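Local atomic coordinates of nucleoside-diphosphate sugar epimerase (SulA family) (Corynebacterium glutamicum, PDB entry 3OH8), a protein that probably acts on nucleotide sugars as an NAD(P)-dependent epimerase, with a Rossmann-type domain joined to a second domain built on an antiparallel sheet. Residues E280-R283 against D284-H287; L500-R503 against R504-D508. One frame throughout, in Å; residues are numbered along the deposited sequence.

Interaction 1 of 2, residues E280-R283 against D284-H287; sequences EVCR and DWEH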
# COMPACT_ATOMS: atom_id res chain seq x y z
N GLU A 280 18.97 -18.82 -9.59
CA GLU A 280 18.96 -19.06 -11.02
C GLU A 280 17.65 -18.59 -11.61
O GLU A 280 17.63 -17.92 -12.64
CB GLU A 280 19.19 -20.54 -11.33
CG GLU A 280 19.03 -20.87 -12.81
CD GLU A 280 19.47 -22.29 -13.13
OE1 GLU A 280 19.83 -23.03 -12.20
OE2 GLU A 280 19.47 -22.65 -14.33
N VAL A 281 16.55 -18.96 -10.96
CA VAL A 281 15.22 -18.54 -11.39
C VAL A 281 15.16 -17.03 -11.51
O VAL A 281 14.72 -16.50 -12.53
CB VAL A 281 14.13 -19.01 -10.41
CG1 VAL A 281 12.82 -18.28 -10.69
CG2 VAL A 281 13.94 -20.53 -10.53
N CYS A 282 15.63 -16.33 -10.48
CA CYS A 282 15.62 -14.87 -10.51
C CYS A 282 16.51 -14.28 -11.60
O CYS A 282 16.13 -13.29 -12.23
CB CYS A 282 15.95 -14.29 -9.13
SG CYS A 282 14.74 -14.74 -7.88
N ARG A 283 17.69 -14.86 -11.83
CA ARG A 283 18.54 -14.39 -12.93
C ARG A 283 17.79 -14.51 -14.25
O ARG A 283 17.81 -13.58 -15.06
CB ARG A 283 19.86 -15.19 -13.03
CG ARG A 283 20.88 -14.95 -11.89
CD ARG A 283 22.25 -15.56 -12.22
NE ARG A 283 22.20 -17.01 -12.40
CZ ARG A 283 22.38 -17.90 -11.42
NH1 ARG A 283 22.61 -17.49 -10.17
NH2 ARG A 283 22.32 -19.20 -11.67
N ASP A 284 17.17 -15.66 -14.48
CA ASP A 284 16.43 -15.87 -15.73
C ASP A 284 15.23 -14.92 -15.82
O ASP A 284 14.93 -14.38 -16.88
CB ASP A 284 15.91 -17.30 -15.78
CG ASP A 284 17.04 -18.32 -15.92
OD1 ASP A 284 18.18 -17.91 -16.19
OD2 ASP A 284 16.77 -19.53 -15.75
N TRP A 285 14.55 -14.75 -14.70
CA TRP A 285 13.38 -13.88 -14.63
C TRP A 285 13.77 -12.44 -15.01
O TRP A 285 13.09 -11.78 -15.80
CB TRP A 285 12.83 -13.96 -13.21
CG TRP A 285 11.56 -13.25 -12.92
CD1 TRP A 285 10.68 -12.70 -13.80
CD2 TRP A 285 11.02 -13.03 -11.61
NE1 TRP A 285 9.62 -12.15 -13.12
CE2 TRP A 285 9.80 -12.34 -11.78
CE3 TRP A 285 11.45 -13.36 -10.32
CZ2 TRP A 285 9.00 -11.95 -10.69
CZ3 TRP A 285 10.66 -12.97 -9.24
CH2 TRP A 285 9.45 -12.27 -9.44
N GLU A 286 14.88 -11.96 -14.47
CA GLU A 286 15.37 -10.64 -14.85
C GLU A 286 15.86 -10.60 -16.30
O GLU A 286 15.60 -9.64 -17.04
CB GLU A 286 16.45 -10.18 -13.88
CG GLU A 286 15.89 -9.97 -12.47
CD GLU A 286 16.91 -9.41 -11.51
OE1 GLU A 286 18.02 -9.05 -11.96
OE2 GLU A 286 16.61 -9.33 -10.30
N HIS A 287 16.57 -11.64 -16.73
CA HIS A 287 17.14 -11.62 -18.08
C HIS A 287 16.06 -11.64 -19.16
O HIS A 287 16.29 -11.20 -20.28
CB HIS A 287 18.12 -12.79 -18.28
CG HIS A 287 18.75 -12.80 -19.64
ND1 HIS A 287 18.45 -13.75 -20.59
CD2 HIS A 287 19.63 -11.95 -20.22
CE1 HIS A 287 19.13 -13.50 -21.69
NE2 HIS A 287 19.86 -12.42 -21.49
O HOH W 1 21.21 -18.01 -14.92
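Asp284 lies one turn on from Glu280, and its side chain folds back over the backbone of that turn. Its CB sits 3.6 Å from the carbonyl O of both Glu280 and Val281. With CG beside the backbone N (chi1 -68°), the carboxylate carbon comes to 3.4 Å from Glu280 O, the same oxygen that accepts the Asp284 N-H in a nearly straight bond (168°). From CG the two oxygens part company. Asp284 OD2 lies 3.9 Å from Glu280 CG and 4.4 Å from Glu280 OE2, with the two carboxylate planes almost perpendicular at 83°. OD1 instead takes a hydrogen from a water at 3.3 Å. That water in turn accepts one from Arg283 NE, lying in the plane at the edge of the guanidinium, so it bridges neighbouring residues of opposite charge. The closeness of the two acids is probably eased by the salt bridge of Glu280 to Lys222, while Arg283 NH1 is bonded to Ser273. On the buried side Cys282 SG meets the Trp285 ring at its edge, 4.3 Å from CE3, and Trp285 carries a cation-pi contact with Arg229 of helix 222-242. Glu286 extends past Cys282 O to Ser253 and Arg303. Four successive i to i+4 backbone bonds, from Asp284 N to His287 N, give the regular bonding of an amphipathic alpha-helix, here 277-287, packed beside helix 222-242 in the Rossmann-type epimerase domain.

Interaction 2 of 2, residues L500-R503 against R504-D508; sequences LNFR and RKRND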
# COMPACT_ATOMS: atom_id res chain seq x y z
N LEU A 500 -12.33 23.30 17.99
CA LEU A 500 -11.93 24.23 19.04
C LEU A 500 -10.81 23.65 19.93
O LEU A 500 -9.85 24.34 20.27
CB LEU A 500 -13.16 24.58 19.89
CG LEU A 500 -13.51 26.02 20.27
CD1 LEU A 500 -13.17 27.02 19.16
CD2 LEU A 500 -14.99 26.09 20.65
N ASN A 501 -10.94 22.38 20.29
CA ASN A 501 -9.93 21.72 21.12
C ASN A 501 -8.56 21.71 20.43
O ASN A 501 -7.53 22.01 21.03
CB ASN A 501 -10.36 20.28 21.46
CG ASN A 501 -9.31 19.52 22.25
OD1 ASN A 501 -9.05 19.82 23.41
ND2 ASN A 501 -8.70 18.52 21.61
N PHE A 502 -8.56 21.37 19.15
CA PHE A 502 -7.31 21.34 18.39
C PHE A 502 -6.69 22.73 18.38
O PHE A 502 -5.48 22.90 18.61
CB PHE A 502 -7.56 20.89 16.95
CG PHE A 502 -6.32 20.93 16.10
CD1 PHE A 502 -5.47 19.83 16.03
CD2 PHE A 502 -5.97 22.09 15.41
CE1 PHE A 502 -4.30 19.88 15.27
CE2 PHE A 502 -4.80 22.15 14.64
CZ PHE A 502 -3.97 21.04 14.57
N ARG A 503 -7.51 23.73 18.10
CA ARG A 503 -7.01 25.09 18.00
C ARG A 503 -6.53 25.64 19.34
O ARG A 503 -5.55 26.37 19.38
CB ARG A 503 -8.05 25.99 17.35
CG ARG A 503 -8.17 25.70 15.86
CD ARG A 503 -9.37 26.38 15.24
NE ARG A 503 -9.40 26.12 13.80
CZ ARG A 503 -10.36 26.52 12.99
NH1 ARG A 503 -11.39 27.21 13.47
NH2 ARG A 503 -10.30 26.24 11.70
N ARG A 504 -7.21 25.29 20.42
CA ARG A 504 -6.82 25.78 21.74
C ARG A 504 -5.43 25.23 22.08
O ARG A 504 -4.56 25.95 22.57
CB ARG A 504 -7.87 25.38 22.78
CG ARG A 504 -7.83 26.18 24.07
CD ARG A 504 -9.23 26.21 24.69
NE ARG A 504 -9.81 24.89 24.58
CZ ARG A 504 -11.05 24.62 24.18
NH1 ARG A 504 -11.90 25.58 23.86
NH2 ARG A 504 -11.43 23.35 24.10
N LYS A 505 -5.22 23.95 21.80
CA LYS A 505 -3.92 23.31 22.04
C LYS A 505 -2.81 23.90 21.16
O LYS A 505 -1.73 24.20 21.64
CB LYS A 505 -4.03 21.80 21.84
CG LYS A 505 -2.71 21.06 21.87
CD LYS A 505 -2.09 21.03 23.26
CE LYS A 505 -0.86 20.13 23.28
NZ LYS A 505 -0.27 20.00 24.65
N ARG A 506 -3.09 24.07 19.87
CA ARG A 506 -2.10 24.66 18.97
C ARG A 506 -1.73 26.08 19.39
O ARG A 506 -0.56 26.46 19.37
CB ARG A 506 -2.58 24.64 17.52
CG ARG A 506 -1.63 25.39 16.58
CD ARG A 506 -1.99 25.18 15.11
NE ARG A 506 -1.52 23.89 14.63
CZ ARG A 506 -1.32 23.60 13.34
NH1 ARG A 506 -1.57 24.51 12.41
NH2 ARG A 506 -0.88 22.40 13.00
N ASN A 507 -2.73 26.87 19.77
CA ASN A 507 -2.48 28.24 20.21
C ASN A 507 -1.64 28.26 21.48
O ASN A 507 -0.75 29.10 21.65
CB ASN A 507 -3.81 28.99 20.43
CG ASN A 507 -3.61 30.38 21.04
OD1 ASN A 507 -3.53 30.53 22.26
ND2 ASN A 507 -3.54 31.40 20.18
N ASP A 508 -1.92 27.32 22.37
CA ASP A 508 -1.14 27.20 23.59
C ASP A 508 0.30 26.85 23.23
O ASP A 508 1.25 27.43 23.78
CB ASP A 508 -1.74 26.15 24.52
CG ASP A 508 -1.26 26.30 25.94
OD1 ASP A 508 -0.92 27.43 26.34
OD2 ASP A 508 -1.24 25.28 26.67
O HOH W 2 -8.80 22.15 24.95
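Phe502 and Arg506 run side by side and point the same way, one turn apart on the helix. Both have CG anti to the backbone N (chi1 176° and 174°), which sends them off the helix in step, and the bend of Arg506 at chi3 then brings its guanidinium to the far end of the ring. The two flat groups are not stacked: their planes stand 50° apart. The ring presents its CE2-CZ edge to one face of the guanidinium, off-centre, with Phe502 CE2 3.7 Å from Arg506 NE and CZ 3.7 Å from NH2. Seen from the ring, NH2 is at the edge, near the ring plane, so this is not a cation-pi pair; that kind of contact Arg506 makes with Phe8, while its NH1 forms a salt bridge with Asp100. Arg503 NE is hydrogen-bonded to Gln99 OE1. The segments belong to the C-terminal helix 488-511, which lays this side against strand 91-99, ending at Gln99, of the seven-stranded antiparallel sheet. Arg504 follows a different course. Its chain crosses Leu500 at a slant and bends at chi3, bringing the guanidinium back along the helix, where Leu500 O stands over the centre of one face, 4.1 Å from Arg504 CZ. NH1 is 4.0 Å from Leu500 CG, and NH2 comes to 3.7 Å from Asn501 CA. A water in the guanidinium plane, at its edge, accepts from Arg504 NE at 2.9 Å and donates to Asn501 OD1 at 2.8 Å, tying the two side chains together. Leu500 O is also the acceptor for Arg504 N, the first of four consecutive i to i+4 backbone bonds that end at Asn507 N.

Overall arrangement
Each interaction is a stretch of about two turns in a single helix, and the helices differ: helix 277-287 belongs to the Rossmann-type domain, helix 488-511 borders the antiparallel sheet. They lie on opposite sides of the chain's centre, their own centres about 57 Å apart, and do not touch. Interaction 1 is partly buried, with an outer side of two acids and an arginine and an inner side of cysteine, tryptophan and a glutamate held by partners beyond the helix. Interaction 2 is a surface contact with no buried residue, and two of its three arginines lie against neighbours one turn back. A water joins an arginine to a carboxylate in the first, to an amide in the second.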